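Local coordinates for fibronectin type III domain-containing protein (Simiduia agarivorans, PDB 6P2K) that probably hydrolyses the glucan backbone of xyloglucan through its family 74 glycoside hydrolase module, built of seven-bladed beta-propellers, at residues A92-P95 with E96-N99. Numbering follows the deposited sequence.
Sequences ALVP and ETEN
The carbonyl oxygen V94 O is gripped twice by T97, from T97 N at 3.2 Å and from T97 OG1 at 3.1 Å. The backbone bond, from residue i+3 to residue i, marks V94-T97 as a beta turn; the backbone angles at P95 and E96 make it type I. It follows edge strand 92-93 of a four-stranded antiparallel propeller blade, where the chain leaves for strand 102-108 of the next blade. Both donors reach V94 O from the same face of its carbonyl plane, T97 N well above it and T97 OG1 tilted less steeply. With chi1 at 69°, T97 OG1 sits between its own N and carbonyl carbon, close to V94 O and 3.5 Å from V94 CB. The same hydroxyl is also hydrogen-bonded to L81 N of the adjoining strand 80-84, tying the turn to the blade. A second, weak i+3 bond continues the turn, from E98 N to P95 O. The E98 side chain runs extended beyond CG across the end of L93: L93 CD2 meets E98 CG at 3.5 Å and lies nearly as close to the carboxylate carbon. E98 CG also packs against P95 O. An alanine in place of E98 would probably uncover L93 CD2, since CG and the carboxylate that lie against it are gone, and thin the contact at P95 O to CB alone. Within the turn, E96 bends at chi2 (105°), bringing its carboxylate back over the preceding residues; E96 OE1 is hydrogen-bonded to W151 N of a nearby loop. The second oxygen, E96 OE2, rests against hydrocarbon, 3.4 Å from V94 CG1 and 3.5 Å from P95 CD.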
ATOM      1  N   ALA B  92       9.854   9.996  63.377  1.00 37.35           N
ATOM      2  CA  ALA B  92      10.968  10.491  64.168  1.00 44.19           C
ATOM      3  C   ALA B  92      12.051   9.425  64.179  1.00 44.45           C
ATOM      4  O   ALA B  92      11.754   8.227  64.253  1.00 38.86           O
ATOM      5  CB  ALA B  92      10.541  10.832  65.601  1.00 45.51           C
ATOM      6  N   LEU B  93      13.306   9.856  64.103  1.00 43.84           N
ATOM      7  CA  LEU B  93      14.407   8.909  64.060  1.00 44.07           C
ATOM      8  C   LEU B  93      14.764   8.444  65.466  1.00 44.41           C
ATOM      9  O   LEU B  93      14.891   9.261  66.385  1.00 44.16           O
ATOM     10  CB  LEU B  93      15.612   9.538  63.372  1.00 45.40           C
ATOM     11  CG  LEU B  93      16.898   8.725  63.413  1.00 50.24           C
ATOM     12  CD1 LEU B  93      16.885   7.634  62.346  1.00 51.16           C
ATOM     13  CD2 LEU B  93      18.008   9.700  63.160  1.00 52.16           C
ATOM     14  N   VAL B  94      14.910   7.132  65.630  1.00 44.70           N
ATOM     15  CA  VAL B  94      15.241   6.539  66.923  1.00 47.89           C
ATOM     16  C   VAL B  94      16.700   6.850  67.235  1.00 50.65           C
ATOM     17  O   VAL B  94      17.591   6.479  66.457  1.00 50.33           O
ATOM     18  CB  VAL B  94      14.969   5.027  66.924  1.00 47.04           C
ATOM     19  CG1 VAL B  94      15.364   4.414  68.264  1.00 47.11           C
ATOM     20  CG2 VAL B  94      13.502   4.755  66.622  1.00 44.60           C
ATOM     21  N   PRO B  95      16.994   7.520  68.353  1.00 48.75           N
ATOM     22  CA  PRO B  95      18.368   7.996  68.577  1.00 50.53           C
ATOM     23  C   PRO B  95      19.379   6.884  68.788  1.00 56.50           C
ATOM     24  O   PRO B  95      20.543   7.042  68.398  1.00 56.10           O
ATOM     25  CB  PRO B  95      18.238   8.880  69.827  1.00 55.23           C
ATOM     26  CG  PRO B  95      16.768   9.152  69.968  1.00 55.06           C
ATOM     27  CD  PRO B  95      16.084   7.938  69.430  1.00 49.75           C
ATOM     28  N   GLU B  96      18.979   5.764  69.393  1.00 52.48           N
ATOM     29  CA  GLU B  96      19.935   4.693  69.646  1.00 58.55           C
ATOM     30  C   GLU B  96      20.386   4.016  68.360  1.00 54.30           C
ATOM     31  O   GLU B  96      21.478   3.440  68.316  1.00 54.33           O
ATOM     32  CB  GLU B  96      19.335   3.663  70.602  1.00 60.74           C
ATOM     33  CG  GLU B  96      18.997   4.223  71.971  1.00 62.82           C
ATOM     34  CD  GLU B  96      17.510   4.440  72.159  1.00 63.55           C
ATOM     35  OE1 GLU B  96      16.991   4.052  73.223  1.00 57.93           O
ATOM     36  OE2 GLU B  96      16.861   4.993  71.244  1.00 61.27           O
ATOM     37  N   THR B  97      19.573   4.076  67.309  1.00 49.66           N
ATOM     38  CA  THR B  97      19.895   3.438  66.042  1.00 52.79           C
ATOM     39  C   THR B  97      20.413   4.421  64.999  1.00 51.82           C
ATOM     40  O   THR B  97      20.494   4.067  63.819  1.00 51.54           O
ATOM     41  CB  THR B  97      18.671   2.698  65.497  1.00 53.97           C
ATOM     42  OG1 THR B  97      17.666   3.644  65.104  1.00 51.99           O
ATOM     43  CG2 THR B  97      18.098   1.768  66.556  1.00 57.41           C
ATOM     44  N   GLU B  98      20.755   5.643  65.403  1.00 51.84           N
ATOM     45  CA  GLU B  98      21.294   6.621  64.466  1.00 54.31           C
ATOM     46  C   GLU B  98      22.557   6.079  63.813  1.00 52.66           C
ATOM     47  O   GLU B  98      23.430   5.532  64.490  1.00 55.61           O
ATOM     48  CB  GLU B  98      21.595   7.939  65.181  1.00 60.15           C
ATOM     49  CG  GLU B  98      20.347   8.699  65.598  1.00 65.27           C
ATOM     50  CD  GLU B  98      20.560  10.200  65.677  1.00 72.49           C
ATOM     51  OE1 GLU B  98      20.029  10.841  66.611  1.00 74.88           O
ATOM     52  OE2 GLU B  98      21.260  10.738  64.795  1.00 73.93           O
ATOM     53  N   ASN B  99      22.648   6.228  62.489  1.00 46.55           N
ATOM     54  CA  ASN B  99      23.780   5.748  61.700  1.00 47.08           C
ATOM     55  C   ASN B  99      23.904   4.225  61.736  1.00 49.06           C
ATOM     56  O   ASN B  99      24.997   3.686  61.537  1.00 48.49           O
ATOM     57  CB  ASN B  99      25.092   6.404  62.159  1.00 54.23           C
ATOM     58  CG  ASN B  99      26.099   6.561  61.034  1.00 55.11           C
ATOM     59  OD1 ASN B  99      25.934   5.996  59.954  1.00 54.31           O
ATOM     60  ND2 ASN B  99      27.153   7.329  61.287  1.00 56.41           N
TER